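Local structure of Galactose/lactose metabolism regulatory protein GAL80 (Saccharomyces cerevisiae, 3BTV) at residues S47-I52 with S374-H379; S101-V106 with E136-A141; Y190-K195 with Q255-T260. The protein represses the genes of galactose and lactose metabolism by binding the activator GAL4 and blocking its activity while no inducing sugar is present. The protein carries 1 engineered substitution. All coordinates share one frame; numbering follows the deposited sequence.

Contact 1: S47-I52 with S374-H379; sequences SSQFQI and SISDFH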
loop_
_atom_site.group_PDB
_atom_site.type_symbol
_atom_site.label_atom_id
_atom_site.label_comp_id
_atom_site.label_asym_id
_atom_site.label_seq_id
_atom_site.Cartn_x
_atom_site.Cartn_y
_atom_site.Cartn_z
ATOM N N SER B 47 -21.264 0.283 -38.288
ATOM C CA SER B 47 -22.500 -0.133 -38.940
ATOM C C SER B 47 -22.266 -1.218 -39.978
ATOM O O SER B 47 -23.159 -2.006 -40.277
ATOM C CB SER B 47 -23.148 1.075 -39.611
ATOM O OG SER B 47 -22.201 1.754 -40.418
ATOM N N SER B 48 -21.062 -1.246 -40.537
ATOM C CA SER B 48 -20.713 -2.251 -41.530
ATOM C C SER B 48 -20.556 -3.618 -40.882
ATOM O O SER B 48 -21.219 -4.585 -41.272
ATOM C CB SER B 48 -19.416 -1.864 -42.239
ATOM O OG SER B 48 -19.476 -0.527 -42.700
ATOM N N GLN B 49 -19.685 -3.684 -39.879
ATOM C CA GLN B 49 -19.338 -4.945 -39.234
ATOM C C GLN B 49 -20.429 -5.496 -38.320
ATOM O O GLN B 49 -20.438 -6.689 -38.020
ATOM C CB GLN B 49 -18.038 -4.803 -38.439
ATOM C CG GLN B 49 -16.821 -4.445 -39.266
ATOM C CD GLN B 49 -16.499 -2.968 -39.215
ATOM O OE1 GLN B 49 -15.361 -2.581 -38.955
ATOM N NE2 GLN B 49 -17.505 -2.132 -39.452
ATOM N N PHE B 50 -21.336 -4.633 -37.871
ATOM C CA PHE B 50 -22.377 -5.051 -36.937
ATOM C C PHE B 50 -23.754 -4.515 -37.299
ATOM O O PHE B 50 -23.894 -3.374 -37.737
ATOM C CB PHE B 50 -22.033 -4.599 -35.517
ATOM C CG PHE B 50 -20.798 -5.242 -34.946
ATOM C CD1 PHE B 50 -19.585 -4.567 -34.949
ATOM C CD2 PHE B 50 -20.853 -6.509 -34.390
ATOM C CE1 PHE B 50 -18.444 -5.146 -34.418
ATOM C CE2 PHE B 50 -19.721 -7.096 -33.855
ATOM C CZ PHE B 50 -18.514 -6.413 -33.867
ATOM N N GLN B 51 -24.770 -5.345 -37.094
ATOM C CA GLN B 51 -26.151 -4.924 -37.260
ATOM C C GLN B 51 -27.043 -5.537 -36.185
ATOM O O GLN B 51 -26.985 -6.739 -35.928
ATOM C CB GLN B 51 -26.666 -5.300 -38.652
ATOM C CG GLN B 51 -26.400 -4.250 -39.718
ATOM C CD GLN B 51 -26.996 -2.902 -39.363
ATOM O OE1 GLN B 51 -26.362 -2.085 -38.696
ATOM N NE2 GLN B 51 -28.223 -2.661 -39.812
ATOM N N ILE B 52 -27.868 -4.702 -35.562
ATOM C CA ILE B 52 -28.808 -5.165 -34.547
ATOM C C ILE B 52 -30.072 -5.729 -35.187
ATOM O O ILE B 52 -30.942 -4.980 -35.634
ATOM C CB ILE B 52 -29.169 -4.032 -33.568
ATOM C CG1 ILE B 52 -27.949 -3.664 -32.714
ATOM C CG2 ILE B 52 -30.327 -4.435 -32.678
ATOM C CD1 ILE B 52 -28.189 -2.501 -31.762
ATOM N N SER B 374 -11.925 -4.898 -31.971
ATOM C CA SER B 374 -11.044 -6.055 -31.877
ATOM C C SER B 374 -11.811 -7.345 -32.180
ATOM O O SER B 374 -11.233 -8.339 -32.626
ATOM C CB SER B 374 -10.352 -6.116 -30.506
ATOM O OG SER B 374 -11.158 -6.765 -29.536
ATOM N N ILE B 375 -13.121 -7.317 -31.957
ATOM C CA ILE B 375 -13.956 -8.477 -32.233
ATOM C C ILE B 375 -14.098 -8.725 -33.738
ATOM O O ILE B 375 -13.771 -9.805 -34.229
ATOM C CB ILE B 375 -15.346 -8.338 -31.595
ATOM C CG1 ILE B 375 -15.237 -8.391 -30.071
ATOM C CG2 ILE B 375 -16.273 -9.449 -32.092
ATOM C CD1 ILE B 375 -16.570 -8.291 -29.348
ATOM N N SER B 376 -14.572 -7.720 -34.469
ATOM C CA SER B 376 -14.754 -7.858 -35.908
ATOM C C SER B 376 -13.434 -8.145 -36.621
ATOM O O SER B 376 -13.395 -8.922 -37.567
ATOM C CB SER B 376 -15.418 -6.614 -36.500
ATOM O OG SER B 376 -14.495 -5.555 -36.634
ATOM N N ASP B 377 -12.357 -7.522 -36.160
ATOM C CA ASP B 377 -11.044 -7.750 -36.747
ATOM C C ASP B 377 -10.634 -9.206 -36.613
ATOM O O ASP B 377 -10.001 -9.769 -37.502
ATOM C CB ASP B 377 -10.005 -6.849 -36.095
ATOM C CG ASP B 377 -10.137 -5.411 -36.534
ATOM O OD1 ASP B 377 -11.148 -5.084 -37.192
ATOM O OD2 ASP B 377 -9.232 -4.611 -36.226
ATOM N N PHE B 378 -10.983 -9.805 -35.483
ATOM C CA PHE B 378 -10.823 -11.236 -35.313
ATOM C C PHE B 378 -11.770 -11.926 -36.275
ATOM O O PHE B 378 -11.396 -12.858 -36.986
ATOM C CB PHE B 378 -11.162 -11.636 -33.878
ATOM C CG PHE B 378 -11.446 -13.110 -33.696
ATOM C CD1 PHE B 378 -10.427 -14.051 -33.790
ATOM C CD2 PHE B 378 -12.728 -13.550 -33.400
ATOM C CE1 PHE B 378 -10.686 -15.407 -33.613
ATOM C CE2 PHE B 378 -12.994 -14.906 -33.219
ATOM C CZ PHE B 378 -11.970 -15.833 -33.327
ATOM N N HIS B 379 -13.004 -11.441 -36.296
ATOM C CA HIS B 379 -14.072 -12.085 -37.037
ATOM C C HIS B 379 -13.886 -12.005 -38.543
ATOM O O HIS B 379 -14.283 -12.908 -39.266
ATOM C CB HIS B 379 -15.409 -11.461 -36.672
ATOM C CG HIS B 379 -16.551 -11.997 -37.469
ATOM N ND1 HIS B 379 -17.062 -13.262 -37.277
ATOM C CD2 HIS B 379 -17.281 -11.443 -38.466
ATOM C CE1 HIS B 379 -18.062 -13.462 -38.117
ATOM N NE2 HIS B 379 -18.216 -12.372 -38.848
#
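Ile375 is the first residue of the helical segment to touch the strand: its CG2 branch lies against the edge of the Phe50 ring, close to the ring plane, with CG2 4.2 Å from Phe50 CZ. The two side chains cross at about a right angle, and Tyr372, one turn back, adds an edge-to-face contact to the same ring. Ser376 comes next and does most of the work on the helix side. Its CB approaches the Phe50 ring obliquely, 4.0 Å from Phe50 CE1, and also sits 3.7 Å from Gln49 CB. With chi1 at 77°, OG is swung between the backbone N and carbonyl carbon and comes to lie beside Gln49 CG at 3.7 Å. This is where helix 363-380 meets the Rossmann-type nucleotide-binding fold, at the beginning of strand 50-56, where Phe50 also rests on Ile21 and Val23 of the neighbouring strand 21-26. Gln49 meets Ser376 with its CB and CG, its side chain also touching Gln373 and Phe380; an alanine here would probably leave Ser376 OG without the CG that packs on it and open a gap between the strand's start and the helix. The single proton of Ser376 OG has two acceptors within reach, Gln373 O and Asp377 OD1, each at best a weak bond. Further on, His379 lies against Ile21 and is hydrogen-bonded through ND1 to the hydroxyl of Tyr121.

Contact 2: S101-V106 with E136-A141; sequences SHYEVV and ESIYKA
Tyr103 meets the second helix with the edge of its ring, not a face. One side of the ring, the CD1-CE1 side, runs past two consecutive residues. Tyr103 CE1 is 3.7 Å from Ser137 CB, which lies in the plane of the ring, and Tyr103 CD1 is 4.0 Å from Ile138 CG1, also near that plane. The ring gets there because CG stands anti to the backbone N (chi1 -174°), which carries the side chain out from a CB that does not itself point at the other helix. The phenol oxygen ends in the neighbourhood of the serine hydroxyl, but Tyr103 OH and Ser137 OG are 4.2 Å apart, and the serine instead makes a weak bond back to the carbonyl of Asp133 in its own helix.

Ile138 is the wedge of the interface, and its branches divide the work. The CG1-CD1 arm passes the tyrosine at a slant, its CD1 coming 4.2 Å from Tyr103 CA, while the CG2 methyl turns to Val106. There Ile138 CG2 and Val106 CG1 touch at 4.1 Å, the two side chains crossing at about a right angle. No hydrogen bond links the segments; the contact is shape and hydrocarbon.

The axes approach to 10.5 Å and run nearly the same way, 23° apart, as expected of consecutive crossover helices in the Rossmann fold: helix 102-112 leads from strand 92-95 to strand 121-125, and helix 132-143 from there to strand 148-152. Met107 extends the seam toward Ala141, Val106 rests on Ile95 of strand 92-95, and Tyr139 turns to helix 405-424, packing on Leu405, Met406 and Leu409.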
loop_
_atom_site.group_PDB
_atom_site.type_symbol
_atom_site.label_atom_id
_atom_site.label_comp_id
_atom_site.label_asym_id
_atom_site.label_seq_id
_atom_site.Cartn_x
_atom_site.Cartn_y
_atom_site.Cartn_z
ATOM N N SER B 101 -28.975 -10.360 -12.512
ATOM C CA SER B 101 -29.894 -11.030 -13.431
ATOM C C SER B 101 -29.185 -11.926 -14.446
ATOM O O SER B 101 -29.844 -12.630 -15.216
ATOM C CB SER B 101 -30.741 -10.002 -14.190
ATOM O OG SER B 101 -31.526 -9.233 -13.297
ATOM N N HIS B 102 -27.853 -11.889 -14.450
ATOM C CA HIS B 102 -27.052 -12.634 -15.426
ATOM C C HIS B 102 -27.365 -14.125 -15.439
ATOM O O HIS B 102 -27.661 -14.697 -16.484
ATOM C CB HIS B 102 -25.558 -12.436 -15.161
ATOM C CG HIS B 102 -25.010 -11.147 -15.695
ATOM N ND1 HIS B 102 -23.669 -10.826 -15.636
ATOM C CD2 HIS B 102 -25.617 -10.106 -16.313
ATOM C CE1 HIS B 102 -23.477 -9.637 -16.181
ATOM N NE2 HIS B 102 -24.644 -9.179 -16.600
ATOM N N TYR B 103 -27.281 -14.752 -14.274
ATOM C CA TYR B 103 -27.490 -16.190 -14.164
ATOM C C TYR B 103 -28.887 -16.588 -14.619
ATOM O O TYR B 103 -29.044 -17.480 -15.458
ATOM C CB TYR B 103 -27.238 -16.643 -12.725
ATOM C CG TYR B 103 -27.272 -18.136 -12.507
ATOM C CD1 TYR B 103 -26.192 -18.939 -12.860
ATOM C CD2 TYR B 103 -28.374 -18.741 -11.914
ATOM C CE1 TYR B 103 -26.220 -20.311 -12.643
ATOM C CE2 TYR B 103 -28.410 -20.104 -11.694
ATOM C CZ TYR B 103 -27.332 -20.885 -12.061
ATOM O OH TYR B 103 -27.368 -22.242 -11.844
ATOM N N GLU B 104 -29.904 -15.912 -14.090
ATOM C CA GLU B 104 -31.293 -16.286 -14.389
ATOM C C GLU B 104 -31.625 -16.110 -15.865
ATOM O O GLU B 104 -32.465 -16.819 -16.397
ATOM C CB GLU B 104 -32.286 -15.492 -13.530
ATOM C CG GLU B 104 -32.572 -14.084 -14.040
ATOM C CD GLU B 104 -33.320 -13.231 -13.028
ATOM O OE1 GLU B 104 -33.036 -13.358 -11.817
ATOM O OE2 GLU B 104 -34.185 -12.431 -13.449
ATOM N N VAL B 105 -30.955 -15.173 -16.525
ATOM C CA VAL B 105 -31.204 -14.934 -17.943
ATOM C C VAL B 105 -30.327 -15.801 -18.845
ATOM O O VAL B 105 -30.821 -16.442 -19.769
ATOM C CB VAL B 105 -30.964 -13.465 -18.320
ATOM C CG1 VAL B 105 -31.145 -13.289 -19.817
ATOM C CG2 VAL B 105 -31.923 -12.563 -17.556
ATOM N N VAL B 106 -29.025 -15.817 -18.576
ATOM C CA VAL B 106 -28.079 -16.490 -19.464
ATOM C C VAL B 106 -28.256 -18.010 -19.523
ATOM O O VAL B 106 -28.127 -18.607 -20.590
ATOM C CB VAL B 106 -26.621 -16.135 -19.106
ATOM C CG1 VAL B 106 -25.645 -16.941 -19.949
ATOM C CG2 VAL B 106 -26.381 -14.637 -19.306
ATOM N N GLU B 136 -18.907 -20.258 -12.601
ATOM C CA GLU B 136 -18.552 -21.580 -13.107
ATOM C C GLU B 136 -19.689 -22.267 -13.848
ATOM O O GLU B 136 -19.469 -22.887 -14.891
ATOM C CB GLU B 136 -17.994 -22.460 -11.987
ATOM C CG GLU B 136 -16.508 -22.213 -11.789
ATOM C CD GLU B 136 -15.985 -22.700 -10.457
ATOM O OE1 GLU B 136 -16.783 -23.245 -9.661
ATOM O OE2 GLU B 136 -14.769 -22.533 -10.209
ATOM N N SER B 137 -20.912 -22.130 -13.348
ATOM C CA SER B 137 -22.066 -22.711 -14.040
ATOM C C SER B 137 -22.250 -22.084 -15.402
ATOM O O SER B 137 -22.516 -22.777 -16.384
ATOM C CB SER B 137 -23.353 -22.527 -13.239
ATOM O OG SER B 137 -23.360 -23.359 -12.096
ATOM N N ILE B 138 -22.125 -20.762 -15.448
ATOM C CA ILE B 138 -22.294 -20.033 -16.693
ATOM C C ILE B 138 -21.187 -20.413 -17.669
ATOM O O ILE B 138 -21.452 -20.645 -18.853
ATOM C CB ILE B 138 -22.276 -18.505 -16.465
ATOM C CG1 ILE B 138 -23.495 -18.084 -15.634
ATOM C CG2 ILE B 138 -22.263 -17.773 -17.804
ATOM C CD1 ILE B 138 -23.466 -16.646 -15.170
ATOM N N TYR B 139 -19.949 -20.471 -17.180
ATOM C CA TYR B 139 -18.848 -20.846 -18.056
ATOM C C TYR B 139 -19.115 -22.221 -18.631
ATOM O O TYR B 139 -19.100 -22.417 -19.848
ATOM C CB TYR B 139 -17.481 -20.834 -17.351
ATOM C CG TYR B 139 -16.384 -21.174 -18.339
ATOM C CD1 TYR B 139 -15.917 -20.220 -19.240
ATOM C CD2 TYR B 139 -15.862 -22.462 -18.417
ATOM C CE1 TYR B 139 -14.941 -20.533 -20.174
ATOM C CE2 TYR B 139 -14.880 -22.782 -19.345
ATOM C CZ TYR B 139 -14.431 -21.815 -20.225
ATOM O OH TYR B 139 -13.460 -22.123 -21.148
ATOM N N LYS B 140 -19.384 -23.170 -17.745
ATOM C CA LYS B 140 -19.671 -24.538 -18.159
ATOM C C LYS B 140 -20.770 -24.589 -19.220
ATOM O O LYS B 140 -20.595 -25.213 -20.266
ATOM C CB LYS B 140 -20.039 -25.395 -16.943
ATOM C CG LYS B 140 -19.992 -26.901 -17.199
ATOM C CD LYS B 140 -20.719 -27.679 -16.108
ATOM C CE LYS B 140 -20.356 -27.165 -14.719
ATOM N NZ LYS B 140 -18.901 -27.285 -14.405
ATOM N N ALA B 141 -21.892 -23.921 -18.971
ATOM C CA ALA B 141 -22.986 -23.913 -19.943
ATOM C C ALA B 141 -22.576 -23.256 -21.268
ATOM O O ALA B 141 -22.976 -23.704 -22.343
ATOM C CB ALA B 141 -24.225 -23.239 -19.362
#

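Contact 3: Y190-K195 with Q255-T260; sequences YERPVK and QRVPKT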
loop_
_atom_site.group_PDB
_atom_site.type_symbol
_atom_site.label_atom_id
_atom_site.label_comp_id
_atom_site.label_asym_id
_atom_site.label_seq_id
_atom_site.Cartn_x
_atom_site.Cartn_y
_atom_site.Cartn_z
ATOM N N TYR B 190 -19.092 7.768 2.936
ATOM C CA TYR B 190 -20.052 8.130 3.985
ATOM C C TYR B 190 -21.411 8.601 3.457
ATOM O O TYR B 190 -22.298 8.955 4.231
ATOM C CB TYR B 190 -19.460 9.216 4.882
ATOM C CG TYR B 190 -18.219 8.785 5.624
ATOM C CD1 TYR B 190 -16.949 9.090 5.141
ATOM C CD2 TYR B 190 -18.318 8.070 6.809
ATOM C CE1 TYR B 190 -15.811 8.694 5.832
ATOM C CE2 TYR B 190 -17.202 7.671 7.502
ATOM C CZ TYR B 190 -15.946 7.982 7.011
ATOM O OH TYR B 190 -14.831 7.579 7.706
ATOM N N GLU B 191 -21.583 8.606 2.142
ATOM C CA GLU B 191 -22.806 9.154 1.574
ATOM C C GLU B 191 -23.301 8.394 0.354
ATOM O O GLU B 191 -22.517 7.810 -0.401
ATOM C CB GLU B 191 -22.617 10.628 1.208
ATOM C CG GLU B 191 -22.421 11.562 2.390
ATOM C CD GLU B 191 -21.895 12.919 1.957
ATOM O OE1 GLU B 191 -21.540 13.069 0.769
ATOM O OE2 GLU B 191 -21.831 13.838 2.798
ATOM N N ARG B 192 -24.617 8.419 0.172
ATOM C CA ARG B 192 -25.250 7.846 -1.003
ATOM C C ARG B 192 -26.314 8.802 -1.496
ATOM O O ARG B 192 -27.081 9.330 -0.700
ATOM C CB ARG B 192 -25.900 6.509 -0.669
ATOM C CG ARG B 192 -26.549 5.833 -1.867
ATOM C CD ARG B 192 -27.387 4.658 -1.425
ATOM N NE ARG B 192 -26.686 3.830 -0.449
ATOM C CZ ARG B 192 -27.285 2.930 0.324
ATOM N NH1 ARG B 192 -28.594 2.749 0.233
ATOM N NH2 ARG B 192 -26.584 2.216 1.192
ATOM N N PRO B 193 -26.353 9.041 -2.812
ATOM C CA PRO B 193 -27.439 9.814 -3.429
ATOM C C PRO B 193 -28.786 9.109 -3.278
ATOM O O PRO B 193 -28.899 7.928 -3.605
ATOM C CB PRO B 193 -27.032 9.870 -4.904
ATOM C CG PRO B 193 -25.540 9.703 -4.889
ATOM C CD PRO B 193 -25.266 8.749 -3.762
ATOM N N VAL B 194 -29.791 9.826 -2.784
ATOM C CA VAL B 194 -31.124 9.259 -2.607
ATOM C C VAL B 194 -31.602 8.562 -3.878
ATOM O O VAL B 194 -32.293 7.545 -3.818
ATOM C CB VAL B 194 -32.140 10.342 -2.206
ATOM C CG1 VAL B 194 -32.162 11.457 -3.241
ATOM C CG2 VAL B 194 -33.521 9.736 -2.024
ATOM N N LYS B 195 -31.213 9.112 -5.024
ATOM C CA LYS B 195 -31.618 8.595 -6.327
ATOM C C LYS B 195 -30.958 7.254 -6.667
ATOM O O LYS B 195 -31.298 6.629 -7.671
ATOM C CB LYS B 195 -31.294 9.631 -7.410
ATOM C CG LYS B 195 -31.666 9.231 -8.836
ATOM C CD LYS B 195 -31.003 10.160 -9.851
ATOM C CE LYS B 195 -31.284 9.735 -11.286
ATOM N NZ LYS B 195 -32.699 9.977 -11.677
ATOM N N GLN B 255 -31.007 11.518 6.202
ATOM C CA GLN B 255 -31.524 10.157 6.262
ATOM C C GLN B 255 -30.402 9.153 5.992
ATOM O O GLN B 255 -29.670 9.274 5.006
ATOM C CB GLN B 255 -32.684 9.972 5.273
ATOM C CG GLN B 255 -33.335 8.593 5.321
ATOM C CD GLN B 255 -33.655 8.153 6.736
ATOM O OE1 GLN B 255 -33.171 7.117 7.206
ATOM N NE2 GLN B 255 -34.463 8.950 7.432
ATOM N N ARG B 256 -30.262 8.178 6.890
ATOM C CA ARG B 256 -29.253 7.134 6.745
ATOM C C ARG B 256 -29.826 5.844 6.156
ATOM O O ARG B 256 -30.979 5.490 6.414
ATOM C CB ARG B 256 -28.594 6.848 8.093
ATOM C CG ARG B 256 -27.536 7.876 8.461
ATOM C CD ARG B 256 -26.888 7.584 9.802
ATOM N NE ARG B 256 -25.690 8.403 9.965
ATOM C CZ ARG B 256 -24.911 8.395 11.045
ATOM N NH1 ARG B 256 -25.211 7.609 12.076
ATOM N NH2 ARG B 256 -23.829 9.175 11.096
ATOM N N VAL B 257 -29.014 5.156 5.356
ATOM C CA VAL B 257 -29.410 3.885 4.751
ATOM C C VAL B 257 -28.292 2.856 4.895
ATOM O O VAL B 257 -27.115 3.212 4.902
ATOM C CB VAL B 257 -29.773 4.037 3.266
ATOM C CG1 VAL B 257 -31.152 4.712 3.110
ATOM C CG2 VAL B 257 -28.668 4.790 2.504
ATOM N N PRO B 258 -28.659 1.572 4.997
ATOM C CA PRO B 258 -27.667 0.545 5.323
ATOM C C PRO B 258 -26.880 0.091 4.099
ATOM O O PRO B 258 -27.402 0.060 2.980
ATOM C CB PRO B 258 -28.525 -0.616 5.857
ATOM C CG PRO B 258 -29.977 -0.139 5.792
ATOM C CD PRO B 258 -30.001 0.995 4.826
ATOM N N LYS B 259 -25.615 -0.257 4.322
ATOM C CA LYS B 259 -24.777 -0.805 3.270
ATOM C C LYS B 259 -24.177 -2.100 3.795
ATOM O O LYS B 259 -23.625 -2.132 4.896
ATOM C CB LYS B 259 -23.670 0.196 2.912
ATOM C CG LYS B 259 -22.661 -0.280 1.870
ATOM C CD LYS B 259 -21.681 0.840 1.470
ATOM C CE LYS B 259 -20.727 1.230 2.621
ATOM N NZ LYS B 259 -20.152 0.046 3.362
ATOM N N THR B 260 -24.287 -3.177 3.028
ATOM C CA THR B 260 -23.583 -4.393 3.426
ATOM C C THR B 260 -22.362 -4.688 2.547
ATOM O O THR B 260 -21.602 -5.603 2.841
ATOM C CB THR B 260 -24.517 -5.609 3.465
ATOM O OG1 THR B 260 -25.180 -5.742 2.203
ATOM C CG2 THR B 260 -25.557 -5.443 4.577
#
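Arg192 buries far more surface here than any other residue, and it does so by laying its guanidinium over Val257. The CG2 methyl of Val257 sits 3.0 Å above the guanidinium plane, displaced toward the rim of the group, with Arg192 NH1 and Val257 CG2 3.1 Å apart. That is tight for a methyl against a planar nitrogen, and the exact spacing should be taken with caution. Val257 turns CG2 into the space between its backbone N and carbonyl carbon, which puts this methyl, and not CG1, under the cation.

The arginine arrives as an extended chain that bends late: chi1 and chi2 are both near 180°, and the bend at chi3 (-45°) turns the head group over Val257, the two side chains crossing at a slant. From there NH2 donates to the carbonyl oxygen of Pro258, Arg192 NH2 to Pro258 O being 2.9 Å with an N-H...O angle of 163°. The bond is straight and in the guanidinium plane at the arginine end, but the donor stands well above the carbonyl plane of the proline. Gln243 OE1 takes the NE proton and Tyr201 adds a cation-pi contact, so the head group is held against turning.

Lys259 contributes only its base: Lys259 CB lies 3.9 Å from Arg192 NH2, at the guanidinium edge. Its own charge goes elsewhere, to Val261 O, Asn238 and a salt bridge with Asp263.

The segments contain the outer strands, 191-193 and 255-258, of a small three-stranded mixed sheet. Strand 242-246 runs between them, parallel to 191-193 and antiparallel to 255-258, and the arginine reaches over it from one outer strand to the other, joining the two edges of this sheet in the C-terminal domain.

In the fold
Contact 2 lies wholly within the Rossmann-type part, joining two of its crossover helices, whereas contact 1 has one side there, at the start of strand 50-56, and brings the much later helix 363-380 against it; their nearest atoms are about 14 Å apart. Contact 1 is largely buried and contact 2 partly so; neither has a hydrogen bond between its segments, and both rely on an aromatic ring packed against aliphatic groups. Contact 3 lies in the C-terminal domain, on the other side of the chain's centre from contact 1, with centres 41 Å apart. Partly buried, it works through a charged guanidinium and a backbone carbonyl instead.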